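Local coordinates for protein ATP-dependent Clp protease proteolytic subunit (Listeria monocytogenes, PDB 4JCQ) that probably cleaves peptide bonds as the serine peptidase subunit of the ATP-dependent Clp protease, helping to degrade misfolded proteins, at residues N50-G61 with P79-A90. Numbering follows the deposited sequence.
Sequences NDPITIFINSQG and PTVKVVGTGWVA
F56 lies alongside V84, its CD2 3.7 Å from V84 CB, with V84 CG2 over one face of the ring. Setting CG beside its own backbone N (chi1 -69°) puts the ring there. V84 CG2 also reaches T54 CG2, at 4.0 Å. On the opposite face of the sheet, I55 CD1 meets V81 CG1 at 3.6 Å and I57 CD1 leans on V83 CG1, while I53 rests its CD1 beside P79 CB.

Six backbone hydrogen bonds zip 53-57 to 80-86, from I53 N to T80 O through to T86 N to I57 O. These are neighbouring parallel strands of the ClpP/crotonase fold, joined by helix 64-76 in a beta-alpha-beta crossover. Past I57 the register slips by two residues at a beta bulge: segment 79-90 turns a corner at G87, whose positive phi favours glycine, and pairing resumes with S59 N to W88 O and A90 N to S59 O (2.9 Å). A90 thereby delivers the chain to S91, the predicted nucleophile.

At the bulge, the W88 ring takes Q60 CB over one face, 3.5 Å above its plane and offset toward the rim. N58 stands with its amide 82° from that ring, OD1 3.1 Å from W88 CD1; this is contact without a hydrogen bond. The N58 amide is instead held by a neighbouring subunit, ND2 by T69 and E65 and OD1 by Q32 of that chain. T69 of the same subunit also bonds T86 OG1, and its Q32 bonds Q60 OE1, tying the bend into the interface. S59 OG accepts from G61 N in an ST turn and bonds G28 O. At the other end, a water accepts from T80 N and donates to N50 O, each at 2.8 Å.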
loop_
_atom_site.group_PDB
_atom_site.type_symbol
_atom_site.label_atom_id
_atom_site.label_comp_id
_atom_site.label_asym_id
_atom_site.label_seq_id
_atom_site.Cartn_x
_atom_site.Cartn_y
_atom_site.Cartn_z
ATOM N N ASN H 50 6.379 21.250 27.383
ATOM C CA ASN H 50 5.317 22.246 27.511
ATOM C C ASN H 50 5.507 23.443 26.577
ATOM O O ASN H 50 4.761 24.420 26.654
ATOM C CB ASN H 50 5.203 22.726 28.963
ATOM C CG ASN H 50 4.579 21.689 29.878
ATOM O OD1 ASN H 50 5.116 21.388 30.943
ATOM N ND2 ASN H 50 3.438 21.141 29.471
ATOM N N ASP H 51 6.507 23.356 25.698
ATOM C CA ASP H 51 6.786 24.399 24.709
ATOM C C ASP H 51 5.605 24.603 23.751
ATOM O O ASP H 51 4.862 23.659 23.480
ATOM C CB ASP H 51 8.054 24.059 23.918
ATOM C CG ASP H 51 9.327 24.249 24.731
ATOM O OD1 ASP H 51 10.400 23.833 24.245
ATOM O OD2 ASP H 51 9.266 24.812 25.847
ATOM N N PRO H 52 5.425 25.840 23.244
ATOM C CA PRO H 52 4.311 26.154 22.341
ATOM C C PRO H 52 4.272 25.300 21.071
ATOM O O PRO H 52 5.306 24.807 20.615
ATOM C CB PRO H 52 4.556 27.622 21.979
ATOM C CG PRO H 52 5.315 28.168 23.140
ATOM C CD PRO H 52 6.210 27.045 23.577
ATOM N N ILE H 53 3.071 25.130 20.524
ATOM C CA ILE H 53 2.857 24.383 19.285
ATOM C C ILE H 53 2.238 25.316 18.246
ATOM O O ILE H 53 1.349 26.107 18.566
ATOM C CB ILE H 53 1.945 23.153 19.516
ATOM C CG1 ILE H 53 2.598 22.177 20.502
ATOM C CG2 ILE H 53 1.623 22.446 18.201
ATOM C CD1 ILE H 53 1.653 21.138 21.071
ATOM N N THR H 54 2.726 25.234 17.010
ATOM C CA THR H 54 2.176 26.021 15.905
ATOM C C THR H 54 1.376 25.124 14.963
ATOM O O THR H 54 1.866 24.083 14.522
ATOM C CB THR H 54 3.289 26.750 15.121
ATOM O OG1 THR H 54 4.103 27.498 16.032
ATOM C CG2 THR H 54 2.697 27.705 14.080
ATOM N N ILE H 55 0.143 25.528 14.670
ATOM C CA ILE H 55 -0.707 24.794 13.737
ATOM C C ILE H 55 -1.002 25.651 12.507
ATOM O O ILE H 55 -1.534 26.754 12.628
ATOM C CB ILE H 55 -2.036 24.338 14.388
ATOM C CG1 ILE H 55 -1.770 23.470 15.628
ATOM C CG2 ILE H 55 -2.892 23.584 13.380
ATOM C CD1 ILE H 55 -3.021 22.993 16.341
ATOM N N PHE H 56 -0.636 25.143 11.331
ATOM C CA PHE H 56 -1.011 25.761 10.059
ATOM C C PHE H 56 -2.292 25.109 9.549
ATOM O O PHE H 56 -2.351 23.886 9.393
ATOM C CB PHE H 56 0.110 25.615 9.020
ATOM C CG PHE H 56 1.343 26.424 9.329
ATOM C CD1 PHE H 56 2.346 25.905 10.139
ATOM C CD2 PHE H 56 1.506 27.699 8.799
ATOM C CE1 PHE H 56 3.486 26.647 10.424
ATOM C CE2 PHE H 56 2.641 28.448 9.081
ATOM C CZ PHE H 56 3.634 27.920 9.894
ATOM N N ILE H 57 -3.315 25.926 9.301
ATOM C CA ILE H 57 -4.628 25.424 8.894
ATOM C C ILE H 57 -5.010 25.911 7.497
ATOM O O ILE H 57 -5.100 27.118 7.248
ATOM C CB ILE H 57 -5.748 25.817 9.892
ATOM C CG1 ILE H 57 -5.395 25.370 11.312
ATOM C CG2 ILE H 57 -7.085 25.213 9.463
ATOM C CD1 ILE H 57 -6.180 26.070 12.404
ATOM N N ASN H 58 -5.216 24.951 6.598
ATOM C CA ASN H 58 -5.775 25.191 5.273
ATOM C C ASN H 58 -6.918 24.205 5.085
ATOM O O ASN H 58 -6.694 23.060 4.693
ATOM C CB ASN H 58 -4.700 25.000 4.187
ATOM C CG ASN H 58 -5.217 25.271 2.777
ATOM O OD1 ASN H 58 -6.396 25.087 2.480
ATOM N ND2 ASN H 58 -4.321 25.693 1.893
ATOM N N SER H 59 -8.141 24.637 5.384
ATOM C CA SER H 59 -9.282 23.726 5.358
ATOM C C SER H 59 -10.608 24.390 5.019
ATOM O O SER H 59 -10.949 25.442 5.559
ATOM C CB SER H 59 -9.418 22.984 6.691
ATOM O OG SER H 59 -10.488 22.056 6.628
ATOM N N GLN H 60 -11.348 23.728 4.135
ATOM C CA GLN H 60 -12.696 24.114 3.743
ATOM C C GLN H 60 -13.738 23.658 4.772
ATOM O O GLN H 60 -14.916 24.004 4.671
ATOM C CB GLN H 60 -13.021 23.525 2.358
ATOM C CG GLN H 60 -13.044 21.993 2.287
ATOM C CD GLN H 60 -11.692 21.347 1.986
ATOM O OE1 GLN H 60 -10.633 21.809 2.434
ATOM N NE2 GLN H 60 -11.728 20.252 1.229
ATOM N N GLY H 61 -13.293 22.880 5.757
ATOM C CA GLY H 61 -14.181 22.309 6.767
ATOM C C GLY H 61 -14.396 20.822 6.552
ATOM O O GLY H 61 -13.563 20.146 5.944
ATOM N N PRO H 79 0.486 22.585 26.439
ATOM C CA PRO H 79 1.185 23.598 25.639
ATOM C C PRO H 79 0.256 24.648 25.025
ATOM O O PRO H 79 -0.878 24.335 24.650
ATOM C CB PRO H 79 1.840 22.774 24.527
ATOM C CG PRO H 79 2.005 21.417 25.111
ATOM C CD PRO H 79 0.785 21.221 25.959
ATOM N N THR H 80 0.745 25.882 24.940
ATOM C CA THR H 80 0.033 26.964 24.266
ATOM C C THR H 80 0.048 26.716 22.759
ATOM O O THR H 80 1.096 26.425 22.182
ATOM C CB THR H 80 0.665 28.335 24.585
ATOM O OG1 THR H 80 0.605 28.568 25.996
ATOM C CG2 THR H 80 -0.067 29.463 23.866
ATOM N N VAL H 81 -1.120 26.825 22.134
ATOM C CA VAL H 81 -1.252 26.569 20.706
ATOM C C VAL H 81 -1.423 27.870 19.925
ATOM O O VAL H 81 -2.326 28.661 20.203
ATOM C CB VAL H 81 -2.416 25.596 20.406
ATOM C CG1 VAL H 81 -2.659 25.479 18.907
ATOM C CG2 VAL H 81 -2.133 24.223 21.005
ATOM N N LYS H 82 -0.535 28.082 18.958
ATOM C CA LYS H 82 -0.659 29.182 18.010
ATOM C C LYS H 82 -1.212 28.640 16.697
ATOM O O LYS H 82 -0.810 27.564 16.248
ATOM C CB LYS H 82 0.699 29.842 17.762
ATOM C CG LYS H 82 1.270 30.597 18.952
ATOM C CD LYS H 82 2.657 31.133 18.635
ATOM C CE LYS H 82 3.151 32.089 19.710
ATOM N NZ LYS H 82 3.397 31.413 21.016
ATOM N N VAL H 83 -2.133 29.380 16.086
ATOM C CA VAL H 83 -2.687 28.980 14.792
ATOM C C VAL H 83 -2.323 29.974 13.690
ATOM O O VAL H 83 -2.304 31.189 13.910
ATOM C CB VAL H 83 -4.218 28.740 14.835
ATOM C CG1 VAL H 83 -4.551 27.529 15.696
ATOM C CG2 VAL H 83 -4.963 29.976 15.326
ATOM N N VAL H 84 -2.011 29.438 12.515
ATOM C CA VAL H 84 -1.719 30.251 11.340
ATOM C C VAL H 84 -2.632 29.818 10.196
ATOM O O VAL H 84 -2.490 28.718 9.657
ATOM C CB VAL H 84 -0.238 30.137 10.901
ATOM C CG1 VAL H 84 0.035 31.054 9.716
ATOM C CG2 VAL H 84 0.704 30.471 12.049
ATOM N N GLY H 85 -3.577 30.682 9.840
ATOM C CA GLY H 85 -4.472 30.421 8.720
ATOM C C GLY H 85 -3.740 30.625 7.410
ATOM O O GLY H 85 -2.955 31.567 7.273
ATOM N N THR H 86 -3.983 29.735 6.453
ATOM C CA THR H 86 -3.346 29.820 5.139
ATOM C C THR H 86 -4.224 29.226 4.031
ATOM O O THR H 86 -4.806 28.156 4.199
ATOM C CB THR H 86 -1.932 29.183 5.139
ATOM O OG1 THR H 86 -1.399 29.198 3.810
ATOM C CG2 THR H 86 -1.952 27.745 5.676
ATOM N N GLY H 87 -4.318 29.929 2.904
ATOM C CA GLY H 87 -5.159 29.492 1.784
ATOM C C GLY H 87 -6.623 29.792 2.041
ATOM O O GLY H 87 -7.137 30.828 1.616
ATOM N N TRP H 88 -7.302 28.879 2.728
ATOM C CA TRP H 88 -8.635 29.165 3.253
ATOM C C TRP H 88 -8.904 28.494 4.569
ATOM O O TRP H 88 -8.299 27.470 4.897
ATOM C CB TRP H 88 -9.756 28.893 2.234
ATOM C CG TRP H 88 -9.870 27.486 1.684
ATOM C CD1 TRP H 88 -9.217 26.331 2.119
ATOM C CD2 TRP H 88 -10.743 27.033 0.587
ATOM N NE1 TRP H 88 -9.598 25.240 1.377
ATOM C CE2 TRP H 88 -10.514 25.589 0.446
ATOM C CE3 TRP H 88 -11.652 27.658 -0.263
ATOM C CZ2 TRP H 88 -11.173 24.829 -0.513
ATOM C CZ3 TRP H 88 -12.313 26.879 -1.224
ATOM C CH2 TRP H 88 -12.077 25.500 -1.344
ATOM N N VAL H 89 -9.792 29.104 5.348
ATOM C CA VAL H 89 -10.230 28.566 6.631
ATOM C C VAL H 89 -11.738 28.771 6.694
ATOM O O VAL H 89 -12.212 29.908 6.770
ATOM C CB VAL H 89 -9.557 29.277 7.829
ATOM C CG1 VAL H 89 -10.004 28.656 9.148
ATOM C CG2 VAL H 89 -8.037 29.237 7.712
ATOM N N ALA H 90 -12.490 27.675 6.639
ATOM C CA ALA H 90 -13.948 27.765 6.572
ATOM C C ALA H 90 -14.656 26.711 7.411
ATOM O O ALA H 90 -14.147 25.603 7.593
ATOM C CB ALA H 90 -14.417 27.682 5.124
HETATM O O HOH W 1 3.267 26.692 25.818
#